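Side-chain contacts in Lmo0325 protein (PDB 4RYK), which probably binds DNA as an Rgg-like transcriptional regulator, with an N-terminal helix-turn-helix and an all-helical C-terminal domain related to TPR folds: residues Leu187-Tyr190 and Glu191-Tyr195; Arg198-Leu201 and Leu202-Leu206; Asn209-Asp212 and Glu213-Gln217; Leu225-Glu228 and Lys229-Ala233. All blocks are in the same frame, centred on the assembly; numbering follows the deposited sequence.

Contact 1: residues Leu187-Tyr190 and Glu191-Tyr195; sequences LKSY and EKYRY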
loop_
_atom_site.group_PDB
_atom_site.type_symbol
_atom_site.label_atom_id
_atom_site.label_comp_id
_atom_site.label_asym_id
_atom_site.label_seq_id
_atom_site.Cartn_x
_atom_site.Cartn_y
_atom_site.Cartn_z
ATOM N N LEU A 187 -9.063 -18.790 -0.910
ATOM C CA LEU A 187 -10.190 -17.871 -0.637
ATOM C C LEU A 187 -10.355 -17.550 0.838
ATOM O O LEU A 187 -10.707 -16.444 1.149
ATOM C CB LEU A 187 -11.527 -18.358 -1.179
ATOM C CG LEU A 187 -11.743 -18.267 -2.678
ATOM C CD1 LEU A 187 -13.151 -18.772 -3.008
ATOM C CD2 LEU A 187 -11.512 -16.837 -3.182
ATOM N N LYS A 188 -10.095 -18.490 1.734
ATOM C CA LYS A 188 -10.188 -18.198 3.169
ATOM C C LYS A 188 -9.165 -17.126 3.574
ATOM O O LYS A 188 -9.402 -16.329 4.439
ATOM C CB LYS A 188 -9.921 -19.434 3.979
ATOM C CG LYS A 188 -10.919 -20.523 3.676
ATOM C CD LYS A 188 -10.829 -21.672 4.667
ATOM C CE LYS A 188 -9.396 -22.131 4.882
ATOM N NZ LYS A 188 -9.335 -23.442 5.603
ATOM N N SER A 189 -8.013 -17.109 2.946
ATOM C CA SER A 189 -7.056 -16.091 3.319
ATOM C C SER A 189 -7.401 -14.753 2.635
ATOM O O SER A 189 -7.249 -13.696 3.239
ATOM C CB SER A 189 -5.623 -16.558 3.044
ATOM O OG SER A 189 -5.290 -16.394 1.673
ATOM N N TYR A 190 -7.905 -14.802 1.414
ATOM C CA TYR A 190 -8.427 -13.631 0.756
ATOM C C TYR A 190 -9.410 -12.853 1.661
ATOM O O TYR A 190 -9.347 -11.639 1.761
ATOM C CB TYR A 190 -9.088 -14.028 -0.576
ATOM C CG TYR A 190 -10.048 -12.961 -1.067
ATOM C CD1 TYR A 190 -9.571 -11.740 -1.486
ATOM C CD2 TYR A 190 -11.437 -13.161 -1.064
ATOM C CE1 TYR A 190 -10.444 -10.732 -1.887
ATOM C CE2 TYR A 190 -12.318 -12.173 -1.491
ATOM C CZ TYR A 190 -11.817 -10.960 -1.905
ATOM O OH TYR A 190 -12.632 -9.908 -2.291
ATOM N N GLU A 191 -10.294 -13.563 2.342
ATOM C CA GLU A 191 -11.309 -12.938 3.157
ATOM C C GLU A 191 -10.714 -12.116 4.320
ATOM O O GLU A 191 -11.281 -11.147 4.710
ATOM C CB GLU A 191 -12.305 -14.020 3.688
ATOM C CG GLU A 191 -13.268 -14.547 2.620
ATOM C CD GLU A 191 -14.252 -13.466 2.129
ATOM O OE1 GLU A 191 -14.519 -12.513 2.901
ATOM O OE2 GLU A 191 -14.765 -13.549 0.977
ATOM N N LYS A 192 -9.594 -12.538 4.878
ATOM C CA LYS A 192 -8.839 -11.750 5.865
ATOM C C LYS A 192 -8.097 -10.607 5.187
ATOM O O LYS A 192 -8.204 -9.428 5.560
ATOM C CB LYS A 192 -7.775 -12.622 6.521
ATOM C CG LYS A 192 -8.239 -13.945 7.080
ATOM C CD LYS A 192 -9.279 -13.706 8.158
ATOM C CE LYS A 192 -9.922 -15.002 8.638
ATOM N NZ LYS A 192 -9.011 -15.768 9.535
ATOM N N TYR A 193 -7.379 -10.962 4.136
ATOM C CA TYR A 193 -6.388 -10.077 3.576
ATOM C C TYR A 193 -6.940 -9.005 2.632
ATOM O O TYR A 193 -6.193 -8.149 2.192
ATOM C CB TYR A 193 -5.293 -10.860 2.848
ATOM C CG TYR A 193 -4.304 -11.578 3.714
ATOM C CD1 TYR A 193 -3.340 -10.886 4.409
ATOM C CD2 TYR A 193 -4.297 -12.981 3.817
ATOM C CE1 TYR A 193 -2.404 -11.533 5.204
ATOM C CE2 TYR A 193 -3.349 -13.650 4.620
ATOM C CZ TYR A 193 -2.413 -12.920 5.302
ATOM O OH TYR A 193 -1.453 -13.506 6.097
ATOM N N ARG A 194 -8.227 -9.053 2.307
ATOM C CA ARG A 194 -8.756 -8.110 1.338
ATOM C C ARG A 194 -8.765 -6.714 1.950
ATOM O O ARG A 194 -8.832 -5.765 1.221
ATOM C CB ARG A 194 -10.167 -8.474 0.871
ATOM C CG ARG A 194 -11.207 -8.598 1.966
ATOM C CD ARG A 194 -12.464 -9.272 1.425
ATOM N NE ARG A 194 -13.259 -8.264 0.764
ATOM C CZ ARG A 194 -14.517 -7.975 1.035
ATOM N NH1 ARG A 194 -15.198 -8.663 1.944
ATOM N NH2 ARG A 194 -15.107 -7.002 0.359
ATOM N N TYR A 195 -8.716 -6.606 3.263
ATOM C CA TYR A 195 -8.581 -5.313 3.914
ATOM C C TYR A 195 -7.105 -4.911 4.173
ATOM O O TYR A 195 -6.825 -3.920 4.839
ATOM C CB TYR A 195 -9.442 -5.264 5.196
ATOM C CG TYR A 195 -10.916 -5.617 4.952
ATOM C CD1 TYR A 195 -11.337 -6.945 5.014
ATOM C CD2 TYR A 195 -11.866 -4.639 4.614
ATOM C CE1 TYR A 195 -12.666 -7.302 4.782
ATOM C CE2 TYR A 195 -13.200 -4.982 4.398
ATOM C CZ TYR A 195 -13.583 -6.323 4.477
ATOM O OH TYR A 195 -14.870 -6.739 4.243
#

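Contact 2: residues Arg198-Leu201 and Leu202-Leu206; sequences RGRL and LFCHL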
loop_
_atom_site.group_PDB
_atom_site.type_symbol
_atom_site.label_atom_id
_atom_site.label_comp_id
_atom_site.label_asym_id
_atom_site.label_seq_id
_atom_site.Cartn_x
_atom_site.Cartn_y
_atom_site.Cartn_z
ATOM N N ARG A 198 -1.578 -4.139 1.044
ATOM C CA ARG A 198 -0.655 -4.911 0.196
ATOM C C ARG A 198 -1.258 -6.227 -0.284
ATOM O O ARG A 198 -1.010 -6.651 -1.405
ATOM C CB ARG A 198 0.672 -5.154 0.931
ATOM C CG ARG A 198 1.490 -3.861 0.944
ATOM C CD ARG A 198 2.644 -3.879 1.905
ATOM N NE ARG A 198 3.160 -2.531 2.019
ATOM C CZ ARG A 198 3.949 -2.089 2.984
ATOM N NH1 ARG A 198 4.396 -2.911 3.907
ATOM N NH2 ARG A 198 4.302 -0.809 3.022
ATOM N N GLY A 199 -2.054 -6.866 0.551
ATOM C CA GLY A 199 -2.579 -8.156 0.205
ATOM C C GLY A 199 -3.646 -7.987 -0.817
ATOM O O GLY A 199 -3.784 -8.778 -1.719
ATOM N N ARG A 200 -4.416 -6.929 -0.685
ATOM C CA ARG A 200 -5.479 -6.685 -1.638
ATOM C C ARG A 200 -4.985 -6.636 -3.082
ATOM O O ARG A 200 -5.578 -7.235 -3.976
ATOM C CB ARG A 200 -6.233 -5.434 -1.239
ATOM C CG ARG A 200 -7.171 -4.898 -2.286
ATOM C CD ARG A 200 -8.081 -3.858 -1.684
ATOM N NE ARG A 200 -7.364 -2.694 -1.214
ATOM C CZ ARG A 200 -7.320 -2.292 0.031
ATOM N NH1 ARG A 200 -7.868 -3.004 0.958
ATOM N NH2 ARG A 200 -6.653 -1.194 0.355
ATOM N N LEU A 201 -3.887 -5.975 -3.333
ATOM C CA LEU A 201 -3.401 -5.853 -4.701
ATOM C C LEU A 201 -2.826 -7.180 -5.225
ATOM O O LEU A 201 -2.965 -7.508 -6.389
ATOM C CB LEU A 201 -2.300 -4.772 -4.793
ATOM C CG LEU A 201 -2.725 -3.333 -4.378
ATOM C CD1 LEU A 201 -1.545 -2.332 -4.463
ATOM C CD2 LEU A 201 -3.875 -2.840 -5.245
ATOM N N LEU A 202 -2.178 -7.934 -4.361
ATOM C CA LEU A 202 -1.736 -9.298 -4.731
ATOM C C LEU A 202 -2.915 -10.187 -5.071
ATOM O O LEU A 202 -2.895 -10.874 -6.068
ATOM C CB LEU A 202 -1.004 -9.881 -3.575
ATOM C CG LEU A 202 -0.430 -11.269 -3.821
ATOM C CD1 LEU A 202 0.700 -11.216 -4.838
ATOM C CD2 LEU A 202 0.067 -11.847 -2.483
ATOM N N PHE A 203 -3.997 -10.151 -4.277
ATOM C CA PHE A 203 -5.156 -10.927 -4.677
ATOM C C PHE A 203 -5.756 -10.453 -6.001
ATOM O O PHE A 203 -6.143 -11.283 -6.816
ATOM C CB PHE A 203 -6.176 -10.995 -3.555
ATOM C CG PHE A 203 -5.775 -11.949 -2.477
ATOM C CD1 PHE A 203 -5.996 -13.295 -2.619
ATOM C CD2 PHE A 203 -5.205 -11.509 -1.341
ATOM C CE1 PHE A 203 -5.631 -14.185 -1.636
ATOM C CE2 PHE A 203 -4.830 -12.394 -0.352
ATOM C CZ PHE A 203 -5.040 -13.722 -0.494
ATOM N N CYS A 204 -5.851 -9.133 -6.221
ATOM C CA CYS A 204 -6.367 -8.621 -7.482
ATOM C C CYS A 204 -5.610 -9.147 -8.667
ATOM O O CYS A 204 -6.197 -9.632 -9.625
ATOM C CB CYS A 204 -6.342 -7.103 -7.545
ATOM S SG CYS A 204 -7.604 -6.291 -6.515
ATOM N N HIS A 205 -4.300 -9.061 -8.581
ATOM C CA HIS A 205 -3.428 -9.569 -9.597
ATOM C C HIS A 205 -3.652 -11.072 -9.857
ATOM O O HIS A 205 -3.700 -11.520 -10.992
ATOM C CB HIS A 205 -2.010 -9.334 -9.132
ATOM C CG HIS A 205 -0.991 -9.882 -10.052
ATOM N ND1 HIS A 205 -0.647 -9.263 -11.228
ATOM C CD2 HIS A 205 -0.255 -11.017 -9.993
ATOM C CE1 HIS A 205 0.273 -9.980 -11.852
ATOM N NE2 HIS A 205 0.527 -11.054 -11.123
ATOM N N LEU A 206 -3.734 -11.854 -8.799
ATOM C CA LEU A 206 -3.927 -13.284 -8.967
ATOM C C LEU A 206 -5.298 -13.536 -9.604
ATOM O O LEU A 206 -5.417 -14.336 -10.526
ATOM C CB LEU A 206 -3.884 -13.963 -7.617
ATOM C CG LEU A 206 -4.315 -15.443 -7.633
ATOM C CD1 LEU A 206 -3.445 -16.215 -8.616
ATOM C CD2 LEU A 206 -4.217 -16.066 -6.267
#

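Contact 3: residues Asn209-Asp212 and Glu213-Gln217; sequences NLTD and ELIIQ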
loop_
_atom_site.group_PDB
_atom_site.type_symbol
_atom_site.label_atom_id
_atom_site.label_comp_id
_atom_site.label_asym_id
_atom_site.label_seq_id
_atom_site.Cartn_x
_atom_site.Cartn_y
_atom_site.Cartn_z
ATOM N N ASN A 209 -5.265 -12.796 -13.278
ATOM C CA ASN A 209 -4.577 -13.881 -14.003
ATOM C C ASN A 209 -5.406 -15.116 -14.205
ATOM O O ASN A 209 -5.404 -15.701 -15.292
ATOM C CB ASN A 209 -3.264 -14.277 -13.340
ATOM C CG ASN A 209 -2.169 -13.249 -13.559
ATOM O OD1 ASN A 209 -2.297 -12.326 -14.346
ATOM N ND2 ASN A 209 -1.078 -13.422 -12.865
ATOM N N LEU A 210 -6.111 -15.522 -13.163
ATOM C CA LEU A 210 -6.977 -16.695 -13.279
ATOM C C LEU A 210 -8.147 -16.457 -14.222
ATOM O O LEU A 210 -8.498 -17.337 -15.021
ATOM C CB LEU A 210 -7.556 -17.057 -11.938
ATOM C CG LEU A 210 -6.547 -17.542 -10.911
ATOM C CD1 LEU A 210 -7.283 -17.847 -9.606
ATOM C CD2 LEU A 210 -5.773 -18.764 -11.410
ATOM N N THR A 211 -8.753 -15.271 -14.125
ATOM C CA THR A 211 -9.900 -14.962 -14.950
ATOM C C THR A 211 -9.461 -15.043 -16.408
ATOM O O THR A 211 -10.153 -15.605 -17.254
ATOM C CB THR A 211 -10.471 -13.583 -14.629
ATOM O OG1 THR A 211 -10.850 -13.507 -13.250
ATOM C CG2 THR A 211 -11.659 -13.286 -15.447
ATOM N N ASP A 212 -8.316 -14.445 -16.692
ATOM C CA ASP A 212 -7.756 -14.421 -18.036
ATOM C C ASP A 212 -7.562 -15.850 -18.529
ATOM O O ASP A 212 -7.963 -16.205 -19.647
ATOM C CB ASP A 212 -6.415 -13.678 -18.034
ATOM C CG ASP A 212 -5.798 -13.565 -19.430
ATOM O OD1 ASP A 212 -5.230 -14.558 -19.910
ATOM O OD2 ASP A 212 -5.865 -12.487 -20.051
ATOM N N GLU A 213 -6.974 -16.683 -17.685
ATOM C CA GLU A 213 -6.678 -18.072 -18.108
ATOM C C GLU A 213 -7.942 -18.895 -18.286
ATOM O O GLU A 213 -8.019 -19.755 -19.168
ATOM C CB GLU A 213 -5.716 -18.753 -17.133
ATOM C CG GLU A 213 -4.981 -19.940 -17.751
ATOM C CD GLU A 213 -4.083 -19.494 -18.893
ATOM O OE1 GLU A 213 -3.097 -18.763 -18.625
ATOM O OE2 GLU A 213 -4.398 -19.824 -20.053
ATOM N N LEU A 214 -8.951 -18.627 -17.465
ATOM C CA LEU A 214 -10.196 -19.359 -17.569
ATOM C C LEU A 214 -10.944 -18.964 -18.812
ATOM O O LEU A 214 -11.572 -19.818 -19.476
ATOM C CB LEU A 214 -11.086 -19.138 -16.368
ATOM C CG LEU A 214 -10.501 -19.819 -15.156
ATOM C CD1 LEU A 214 -11.149 -19.245 -13.907
ATOM C CD2 LEU A 214 -10.616 -21.343 -15.258
ATOM N N ILE A 215 -10.891 -17.685 -19.140
ATOM C CA ILE A 215 -11.568 -17.242 -20.358
ATOM C C ILE A 215 -10.958 -17.975 -21.552
ATOM O O ILE A 215 -11.664 -18.679 -22.268
ATOM C CB ILE A 215 -11.525 -15.720 -20.537
ATOM C CG1 ILE A 215 -12.440 -15.040 -19.506
ATOM C CG2 ILE A 215 -11.972 -15.322 -21.939
ATOM C CD1 ILE A 215 -12.236 -13.546 -19.417
ATOM N N ILE A 216 -9.643 -17.856 -21.703
ATOM C CA ILE A 216 -8.889 -18.533 -22.760
ATOM C C ILE A 216 -9.208 -20.000 -22.873
ATOM O O ILE A 216 -9.264 -20.519 -23.970
ATOM C CB ILE A 216 -7.370 -18.348 -22.564
ATOM C CG1 ILE A 216 -6.973 -16.946 -23.050
ATOM C CG2 ILE A 216 -6.569 -19.417 -23.306
ATOM C CD1 ILE A 216 -5.638 -16.458 -22.540
ATOM N N GLN A 217 -9.414 -20.668 -21.746
ATOM C CA GLN A 217 -9.839 -22.061 -21.759
ATOM C C GLN A 217 -11.344 -22.251 -21.855
ATOM O O GLN A 217 -11.812 -23.361 -21.682
ATOM C CB GLN A 217 -9.428 -22.742 -20.492
ATOM C CG GLN A 217 -7.947 -22.805 -20.295
ATOM C CD GLN A 217 -7.641 -23.445 -18.966
ATOM O OE1 GLN A 217 -8.463 -24.179 -18.405
ATOM N NE2 GLN A 217 -6.483 -23.148 -18.437
#

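Contact 4: residues Leu225-Glu228 and Lys229-Ala233; sequences LVLE and KLKEA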
loop_
_atom_site.group_PDB
_atom_site.type_symbol
_atom_site.label_atom_id
_atom_site.label_comp_id
_atom_site.label_asym_id
_atom_site.label_seq_id
_atom_site.Cartn_x
_atom_site.Cartn_y
_atom_site.Cartn_z
ATOM N N LEU A 225 -17.036 -16.719 -11.823
ATOM C CA LEU A 225 -16.818 -16.766 -10.372
ATOM C C LEU A 225 -15.615 -15.967 -9.959
ATOM O O LEU A 225 -15.658 -15.181 -8.996
ATOM C CB LEU A 225 -16.679 -18.208 -9.877
ATOM C CG LEU A 225 -17.994 -18.979 -10.015
ATOM C CD1 LEU A 225 -17.814 -20.453 -9.710
ATOM C CD2 LEU A 225 -19.108 -18.362 -9.169
ATOM N N VAL A 226 -14.515 -16.177 -10.674
ATOM C CA VAL A 226 -13.276 -15.514 -10.329
ATOM C C VAL A 226 -13.351 -13.994 -10.589
ATOM O O VAL A 226 -12.863 -13.205 -9.791
ATOM C CB VAL A 226 -12.087 -16.137 -11.061
ATOM C CG1 VAL A 226 -10.818 -15.414 -10.682
ATOM C CG2 VAL A 226 -11.939 -17.604 -10.682
ATOM N N LEU A 227 -13.980 -13.600 -11.695
ATOM C CA LEU A 227 -14.203 -12.193 -11.969
ATOM C C LEU A 227 -14.948 -11.517 -10.830
ATOM O O LEU A 227 -14.592 -10.397 -10.424
ATOM C CB LEU A 227 -14.971 -11.985 -13.285
ATOM C CG LEU A 227 -15.399 -10.545 -13.610
ATOM C CD1 LEU A 227 -14.215 -9.599 -13.719
ATOM C CD2 LEU A 227 -16.149 -10.472 -14.911
ATOM N N GLU A 228 -15.976 -12.171 -10.302
ATOM C CA GLU A 228 -16.741 -11.583 -9.194
ATOM C C GLU A 228 -15.807 -11.296 -7.995
ATOM O O GLU A 228 -15.959 -10.288 -7.274
ATOM C CB GLU A 228 -17.913 -12.507 -8.864
ATOM C CG GLU A 228 -18.696 -12.225 -7.592
ATOM C CD GLU A 228 -19.499 -13.460 -7.065
ATOM O OE1 GLU A 228 -19.872 -14.383 -7.866
ATOM O OE2 GLU A 228 -19.750 -13.500 -5.820
ATOM N N LYS A 229 -14.809 -12.148 -7.792
ATOM C CA LYS A 229 -13.848 -11.925 -6.719
ATOM C C LYS A 229 -12.925 -10.779 -7.025
ATOM O O LYS A 229 -12.540 -10.048 -6.134
ATOM C CB LYS A 229 -12.956 -13.129 -6.488
ATOM C CG LYS A 229 -13.682 -14.358 -5.978
ATOM C CD LYS A 229 -14.124 -14.234 -4.532
ATOM C CE LYS A 229 -15.417 -15.033 -4.412
ATOM N NZ LYS A 229 -15.687 -15.354 -3.032
ATOM N N LEU A 230 -12.506 -10.682 -8.275
ATOM C CA LEU A 230 -11.665 -9.570 -8.698
ATOM C C LEU A 230 -12.448 -8.243 -8.489
ATOM O O LEU A 230 -11.899 -7.277 -7.995
ATOM C CB LEU A 230 -11.274 -9.739 -10.150
ATOM C CG LEU A 230 -10.615 -8.508 -10.762
ATOM C CD1 LEU A 230 -9.330 -8.202 -10.052
ATOM C CD2 LEU A 230 -10.310 -8.748 -12.218
ATOM N N LYS A 231 -13.715 -8.223 -8.874
ATOM C CA LYS A 231 -14.584 -7.061 -8.656
ATOM C C LYS A 231 -14.654 -6.720 -7.177
ATOM O O LYS A 231 -14.374 -5.578 -6.778
ATOM C CB LYS A 231 -15.998 -7.299 -9.142
ATOM C CG LYS A 231 -16.166 -7.350 -10.646
ATOM C CD LYS A 231 -16.230 -5.957 -11.237
ATOM C CE LYS A 231 -16.596 -5.939 -12.727
ATOM N NZ LYS A 231 -16.845 -4.523 -13.158
ATOM N N GLU A 232 -14.985 -7.711 -6.357
ATOM C CA GLU A 232 -15.087 -7.480 -4.929
ATOM C C GLU A 232 -13.781 -7.001 -4.320
ATOM O O GLU A 232 -13.733 -6.021 -3.540
ATOM C CB GLU A 232 -15.529 -8.753 -4.245
ATOM C CG GLU A 232 -15.762 -8.601 -2.761
ATOM C CD GLU A 232 -16.040 -9.951 -2.100
ATOM O OE1 GLU A 232 -15.115 -10.719 -1.814
ATOM O OE2 GLU A 232 -17.204 -10.240 -1.892
ATOM N N ALA A 233 -12.718 -7.689 -4.643
ATOM C CA ALA A 233 -11.402 -7.351 -4.088
ATOM C C ALA A 233 -11.025 -5.915 -4.467
ATOM O O ALA A 233 -10.581 -5.153 -3.625
ATOM C CB ALA A 233 -10.351 -8.318 -4.593
#

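Contact 1: residues Leu187-Tyr190 and Glu191-Tyr195
Arg-194 brings CD over the ring of Tyr-190, off-centre, from one turn on along the helix. This CD sits 4.2 Å from the centroid of the Tyr-190 ring, 28° off the normal, which makes a CH-pi contact, while Arg-194 CB comes 3.6 Å from CE1 of the same ring. The Arg-194 chain can fold back this way because CG lies between the backbone N and the carbonyl carbon (chi1 57°). Its guanidinium is turned only 30° from the ring plane. Arg-194 NE and Tyr-190 OH come within 3.5 Å of each other, but each has its hydrogen bond elsewhere, NE to Thr-236 OG1 and OH to Glu-232 OE1. Glu-191 meets the ring quite differently, its OE2 coming 3.7 Å from Tyr-190 CE2 with the carboxylate turned nearly perpendicular to the ring. These neighbours belong to the last turns of helix 176-193 in the Rgg-type C-terminal domain, where Tyr-190 also meets Phe-207 edge-to-face. On the buried flank, Ser-189 presents CB in the plane of the Tyr-193 ring, 3.9 Å from CD2 at its edge. That pairing rides on the helical bond from Tyr-193 N to Ser-189 O (2.9 Å), whereas the following bond, Arg-194 N to Tyr-190 O, is weak. Farther out, Tyr-193 packs on Ile-70 of the second subunit, and Lys-192 forms a cation-pi pair with Phe-74 of that subunit.

Contact 2: residues Arg198-Leu201 and Leu202-Leu206
The ring of Phe-203 turns an edge to the carbonyl of Gly-199, whose O lies near the ring plane, 3.1 Å from CD2. Within these two segments the ring is met at its edge; beyond them it reaches across to helices 176-193 and 161-170, where it packs against Met-186, Leu-161 and Val-164. Having CG beside its own backbone N (chi1 -76°) directs the ring back along the helix toward Gly-199, where no side chain intervenes. The same oxygen accepts the backbone N-H of Phe-203 in a nearly straight bond of 2.9 Å, with an N-H...O angle of 170°, so one carbonyl meets both the amide and the ring of the residue one turn on. Of the other flat groups, the guanidiniums of Arg-198 and Arg-200 point out of the contact. Arg-198 forms salt bridges to Asp-65 of its own chain and Asp-197 of the second subunit, and the buried Arg-200 bonds to Arg-194 O and to Asn-241 OD1.

Elsewhere the contact is made of carbonyls and first side-chain carbons. Leu-202 sets CB 3.5 Å from Gly-199 O, and His-205 CB lies 3.4 Å from Leu-201 O. Cys-204 N donates to Arg-200 O at 3.0 Å, and its thiol faces Ala-233 of helix 220-235. The chemistry implies a division of labour: main-chain bonds fix the turn, the apolar groups bind it to neighbouring helices, and the arginine ends find their partners beyond it, acids at the dimer interface in the case of Arg-198, neutral oxygens in that of Arg-200.

Contact 3: residues Asn209-Asp212 and Glu213-Gln217
In the closing turns of helix 197-216, Asp-212 and Ile-216 meet one turn apart. The carboxylate oxygen OD1 of Asp-212 touches Ile-216 CD1 at 3.3 Å, a polar atom resting against a methyl group. Asp-212 reaches it because CG lies opposite the backbone N (chi1 -178°), which swings the carboxylate forward along the helix. Its other oxygen, OD2, is hydrogen-bonded to Tyr-252 OH on helix 243-259, and this second partner probably limits rotation of the group. The charge of Glu-213 lies nearby, its OE1 4.9 Å from Asp-212 OD1, so the two carboxylates would probably disfavour one another slightly.

A second pair, Thr-211 and Ile-215, faces the interior of the all-helical C-terminal domain, a family of the TPR clan in which helices pack in succession. Here two methyls meet, Thr-211 CG2 and Ile-215 CD1, 4.0 Å apart. The hydroxyl of Thr-211 turns back instead to Phe-207 O, while Ile-215 continues onto Tyr-252, Ala-255 and Ile-256. On the flank toward helix 220-235, Leu-214 brings CG to 3.2 Å from Leu-210 O, and both leucines pack on Val-226. Regular backbone bonds run beneath these side chains, among them Leu-214 N to Leu-210 O at 2.8 Å and Ile-216 N to Asp-212 O with an N-H...O angle of 174°.

Contact 4: residues Leu225-Glu228 and Lys229-Ala233
Lys-231 starts against Glu-228 and Leu-227 of the preceding turn and leads away from them. Its CB lies 3.5 Å from Glu-228 O, and CG comes 3.4 Å from Leu-227 O, with the Leu-227 methyl CD1 also beside CG at 4.3 Å. A bend at the next torsion (chi2 -81°) then turns CD and CE off the turn. The chain packs on Ala-249 of helix 243-259 and on His-281 of the second subunit, and NZ finishes in a weak hydrogen bond to Asn-250. Behind this path, Lys-231 N gives Leu-227 O a bond of 2.8 Å at an N-H...O angle of 169°.

Leu-227 serves a second neighbour through the same methyl, CD1, which meets Leu-230 CD2 at 4.3 Å; both leucines face helix 243-259. On another side of helix 220-235, Lys-229 places CB 3.3 Å from Val-226 O before its chain passes onto Tyr-183, Leu-187 and Phe-207. The lysines thus give their carbons to packing and lead their ammonium groups away from the turn, while the charges of Glu-228 and Lys-229, though opposite, stay 5.3 Å apart between OE2 and NZ, probably attracting each other without direct contact.

Overall arrangement
The four contacts follow one another along three successive helices of the C-terminal domain: contact 1 lies at the C-terminal part of helix 176-193, contacts 2 and 3 share helix 197-216, and contact 4 lies on helix 220-235. Contacts 1, 2 and 4 have centres about 10 to 12 Å apart and touch each other: contact 1 is hydrogen-bonded to both of the others, while contacts 2 and 4 pack through Cys-204 and Ala-233. Contact 3 sits farther along, its centre about 21 Å from that of contact 1, and meets contact 4 through Val-226. Contacts 1, 2 and 4 also reach the second subunit, so this group of helices contributes to both the domain core and the dimer.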